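Local coordinates for ORF48 (Lactococcus phage TP901-1, PDB 3U6X), which is probably the baseplate upper protein of the phage tail, with an immunoglobulin-like domain, and probably helps build the host-adhesion device, at residues I71-L79 and F90-Y101. Sequence-based numbering, arbitrary orientation.
Sequences IILIDDGTL and FKMSDAKITKGY
Leu79 and Phe90 meet through different first torsions. Leu79 carries CG anti to the backbone N (chi1 -179°), beside its carbonyl carbon. Phe90 carries CG anti to the carbonyl carbon (chi1 -63°). As an antiparallel hydrogen-bonded pair they lie side by side, pointing the same way, with Leu79 CD2 3.7 Å from Phe90 CD2. Leu79 O sits at the ring edge, in its plane. Leu79 O also accepts a hydrogen bond from Phe90 N at 2.8 Å. In return, Leu79 N donates to Phe90 O. Met92 N donates to Gly77 O at 2.8 Å, beside the Thr78-Lys91 non-hydrogen-bonded pair. On the other face of the sheet, Thr78 CB rests against Lys91 CD at 3.5 Å. Ile97 of strand 97-102 sets CD1 against the Leu79 backbone and 3.8 Å from Leu79 CB. Leu79 CD1 packs on Gly100 CA, and Leu73 lies over the Ile97-Thr98 backbone. Near the turn, Lys96 CE lies near Asp75 O, and a weakly held water links that carbonyl to Lys96 NZ. Phe4 stacks on Phe90 from strand 3-8. Strand 97-102, which pairs with strand 3-8, packs against the hairpin face that carries Leu79 and Phe90, consistent with the two-layered packing of an immunoglobulin-like beta domain.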
loop_
_atom_site.group_PDB
_atom_site.type_symbol
_atom_site.label_atom_id
_atom_site.label_comp_id
_atom_site.label_asym_id
_atom_site.label_seq_id
_atom_site.Cartn_x
_atom_site.Cartn_y
_atom_site.Cartn_z
ATOM N N ILE V 71 -42.311 4.365 -41.714
ATOM C CA ILE V 71 -41.603 5.029 -40.616
ATOM C C ILE V 71 -41.137 3.985 -39.592
ATOM O O ILE V 71 -41.938 3.430 -38.842
ATOM C CB ILE V 71 -42.405 6.219 -40.004
ATOM C CG1 ILE V 71 -42.642 7.311 -41.067
ATOM C CG2 ILE V 71 -41.686 6.797 -38.780
ATOM C CD1 ILE V 71 -43.832 8.279 -40.808
ATOM N N ILE V 72 -39.841 3.692 -39.604
ATOM C CA ILE V 72 -39.235 2.700 -38.721
ATOM C C ILE V 72 -38.442 3.347 -37.581
ATOM O O ILE V 72 -37.447 4.043 -37.805
ATOM C CB ILE V 72 -38.426 1.628 -39.515
ATOM C CG1 ILE V 72 -39.367 0.691 -40.263
ATOM C CG2 ILE V 72 -37.501 0.808 -38.627
ATOM C CD1 ILE V 72 -39.462 0.940 -41.716
ATOM N N LEU V 73 -38.893 3.100 -36.351
ATOM C CA LEU V 73 -38.223 3.602 -35.166
ATOM C C LEU V 73 -37.292 2.542 -34.641
ATOM O O LEU V 73 -37.721 1.428 -34.324
ATOM C CB LEU V 73 -39.222 4.002 -34.075
ATOM C CG LEU V 73 -38.948 5.323 -33.357
ATOM C CD1 LEU V 73 -40.110 5.713 -32.524
ATOM C CD2 LEU V 73 -37.700 5.276 -32.531
ATOM N N ILE V 74 -36.016 2.885 -34.572
ATOM C CA ILE V 74 -34.973 1.996 -34.069
ATOM C C ILE V 74 -34.735 2.386 -32.631
ATOM O O ILE V 74 -34.531 3.569 -32.351
ATOM C CB ILE V 74 -33.696 2.026 -34.957
ATOM C CG1 ILE V 74 -33.976 1.370 -36.309
ATOM C CG2 ILE V 74 -32.514 1.342 -34.291
ATOM C CD1 ILE V 74 -34.389 2.316 -37.353
ATOM N N ASP V 75 -34.805 1.391 -31.717
ATOM C CA ASP V 75 -34.677 1.490 -30.250
ATOM C C ASP V 75 -33.527 2.368 -29.639
ATOM O O ASP V 75 -33.225 2.255 -28.441
ATOM C CB ASP V 75 -34.836 0.102 -29.574
ATOM C CG ASP V 75 -34.197 -1.052 -30.325
ATOM O OD1 ASP V 75 -32.948 -1.133 -30.337
ATOM O OD2 ASP V 75 -34.948 -1.895 -30.875
ATOM N N ASP V 76 -32.928 3.270 -30.468
ATOM C CA ASP V 76 -31.913 4.249 -30.074
ATOM C C ASP V 76 -32.223 5.658 -30.679
ATOM O O ASP V 76 -33.398 5.953 -30.959
ATOM C CB ASP V 76 -30.481 3.728 -30.349
ATOM C CG ASP V 76 -29.964 3.875 -31.770
ATOM O OD1 ASP V 76 -30.352 3.061 -32.628
ATOM O OD2 ASP V 76 -29.120 4.767 -32.004
ATOM N N GLY V 77 -31.194 6.499 -30.860
ATOM C CA GLY V 77 -31.332 7.840 -31.424
ATOM C C GLY V 77 -31.457 7.910 -32.942
ATOM O O GLY V 77 -30.933 8.855 -33.553
ATOM N N THR V 78 -32.150 6.902 -33.570
ATOM C CA THR V 78 -32.366 6.838 -35.017
ATOM C C THR V 78 -33.761 6.426 -35.489
ATOM O O THR V 78 -34.326 5.458 -34.999
ATOM C CB THR V 78 -31.208 6.196 -35.803
ATOM O OG1 THR V 78 -31.720 5.436 -36.898
ATOM C CG2 THR V 78 -30.319 5.336 -34.971
ATOM N N LEU V 79 -34.293 7.178 -36.452
ATOM C CA LEU V 79 -35.568 6.929 -37.123
ATOM C C LEU V 79 -35.257 6.879 -38.614
ATOM O O LEU V 79 -34.482 7.706 -39.122
ATOM C CB LEU V 79 -36.579 8.056 -36.844
ATOM C CG LEU V 79 -37.990 7.915 -37.468
ATOM C CD1 LEU V 79 -39.035 8.408 -36.536
ATOM C CD2 LEU V 79 -38.116 8.653 -38.778
ATOM N N PHE V 90 -32.664 9.661 -40.041
ATOM C CA PHE V 90 -32.650 10.744 -39.060
ATOM C C PHE V 90 -31.815 10.300 -37.876
ATOM O O PHE V 90 -32.151 9.303 -37.244
ATOM C CB PHE V 90 -34.081 11.117 -38.609
ATOM C CG PHE V 90 -34.985 11.666 -39.694
ATOM C CD1 PHE V 90 -35.178 13.036 -39.835
ATOM C CD2 PHE V 90 -35.668 10.809 -40.553
ATOM C CE1 PHE V 90 -36.013 13.540 -40.831
ATOM C CE2 PHE V 90 -36.514 11.311 -41.551
ATOM C CZ PHE V 90 -36.687 12.676 -41.681
ATOM N N LYS V 91 -30.696 10.997 -37.608
ATOM C CA LYS V 91 -29.817 10.657 -36.485
ATOM C C LYS V 91 -29.836 11.784 -35.483
ATOM O O LYS V 91 -29.486 12.912 -35.819
ATOM C CB LYS V 91 -28.368 10.354 -36.938
ATOM C CG LYS V 91 -28.139 9.002 -37.643
ATOM C CD LYS V 91 -28.220 7.819 -36.703
ATOM C CE LYS V 91 -27.330 6.641 -37.014
ATOM N NZ LYS V 91 -27.608 6.012 -38.323
ATOM N N MET V 92 -30.303 11.499 -34.273
ATOM C CA MET V 92 -30.351 12.482 -33.203
ATOM C C MET V 92 -29.124 12.339 -32.296
ATOM O O MET V 92 -28.684 11.233 -31.976
ATOM C CB MET V 92 -31.639 12.319 -32.397
ATOM C CG MET V 92 -31.826 13.377 -31.330
ATOM S SD MET V 92 -33.529 13.919 -31.209
ATOM C CE MET V 92 -34.171 12.590 -30.470
ATOM N N SER V 93 -28.577 13.469 -31.889
ATOM C CA SER V 93 -27.447 13.511 -30.980
ATOM C C SER V 93 -27.958 13.908 -29.597
ATOM O O SER V 93 -28.647 14.931 -29.467
ATOM C CB SER V 93 -26.415 14.529 -31.461
ATOM O OG SER V 93 -25.844 14.157 -32.705
ATOM N N ASP V 94 -27.597 13.100 -28.555
ATOM C CA ASP V 94 -27.905 13.343 -27.139
ATOM C C ASP V 94 -29.357 13.227 -26.712
ATOM O O ASP V 94 -29.767 13.939 -25.778
ATOM C CB ASP V 94 -27.299 14.677 -26.647
ATOM C CG ASP V 94 -25.962 15.055 -27.270
ATOM O OD1 ASP V 94 -25.119 14.140 -27.495
ATOM O OD2 ASP V 94 -25.771 16.248 -27.573
ATOM N N ALA V 95 -30.129 12.319 -27.352
ATOM C CA ALA V 95 -31.539 12.031 -27.034
ATOM C C ALA V 95 -32.023 10.904 -27.881
ATOM O O ALA V 95 -31.344 10.544 -28.841
ATOM C CB ALA V 95 -32.411 13.253 -27.254
ATOM N N LYS V 96 -33.174 10.325 -27.517
ATOM C CA LYS V 96 -33.800 9.233 -28.259
ATOM C C LYS V 96 -35.059 9.737 -28.943
ATOM O O LYS V 96 -35.799 10.517 -28.339
ATOM C CB LYS V 96 -34.193 8.097 -27.296
ATOM C CG LYS V 96 -33.039 7.246 -26.800
ATOM C CD LYS V 96 -33.579 5.939 -26.279
ATOM C CE LYS V 96 -32.576 4.834 -26.404
ATOM N NZ LYS V 96 -32.143 4.363 -25.069
ATOM N N ILE V 97 -35.309 9.291 -30.192
ATOM C CA ILE V 97 -36.546 9.642 -30.895
ATOM C C ILE V 97 -37.620 8.712 -30.316
ATOM O O ILE V 97 -37.368 7.518 -30.149
ATOM C CB ILE V 97 -36.431 9.532 -32.442
ATOM C CG1 ILE V 97 -35.247 10.364 -32.962
ATOM C CG2 ILE V 97 -37.746 9.960 -33.128
ATOM C CD1 ILE V 97 -34.571 9.822 -34.167
ATOM N N THR V 98 -38.771 9.269 -29.947
ATOM C CA THR V 98 -39.871 8.490 -29.377
ATOM C C THR V 98 -41.009 8.293 -30.392
ATOM O O THR V 98 -41.758 7.318 -30.283
ATOM C CB THR V 98 -40.327 9.082 -28.026
ATOM O OG1 THR V 98 -41.000 10.332 -28.216
ATOM C CG2 THR V 98 -39.180 9.220 -27.031
ATOM N N LYS V 99 -41.120 9.210 -31.382
ATOM C CA LYS V 99 -42.129 9.199 -32.442
ATOM C C LYS V 99 -41.665 10.108 -33.565
ATOM O O LYS V 99 -41.037 11.133 -33.308
ATOM C CB LYS V 99 -43.483 9.710 -31.899
ATOM C CG LYS V 99 -44.700 9.253 -32.696
ATOM C CD LYS V 99 -46.026 9.880 -32.212
ATOM C CE LYS V 99 -46.431 9.538 -30.789
ATOM N NZ LYS V 99 -46.374 8.078 -30.508
ATOM N N GLY V 100 -41.998 9.728 -34.788
ATOM C CA GLY V 100 -41.719 10.513 -35.979
ATOM C C GLY V 100 -42.879 10.491 -36.949
ATOM O O GLY V 100 -43.475 9.434 -37.172
ATOM N N TYR V 101 -43.215 11.654 -37.526
ATOM C CA TYR V 101 -44.327 11.801 -38.477
ATOM C C TYR V 101 -44.178 13.093 -39.292
ATOM O O TYR V 101 -43.500 14.028 -38.844
ATOM C CB TYR V 101 -45.698 11.790 -37.732
ATOM C CG TYR V 101 -45.773 12.740 -36.550
ATOM C CD1 TYR V 101 -46.152 14.067 -36.720
ATOM C CD2 TYR V 101 -45.424 12.320 -35.269
ATOM C CE1 TYR V 101 -46.175 14.955 -35.650
ATOM C CE2 TYR V 101 -45.428 13.204 -34.192
ATOM C CZ TYR V 101 -45.796 14.525 -34.390
ATOM O OH TYR V 101 -45.821 15.406 -33.334
HETATM O O HOH W 1 -30.178 2.460 -27.096
#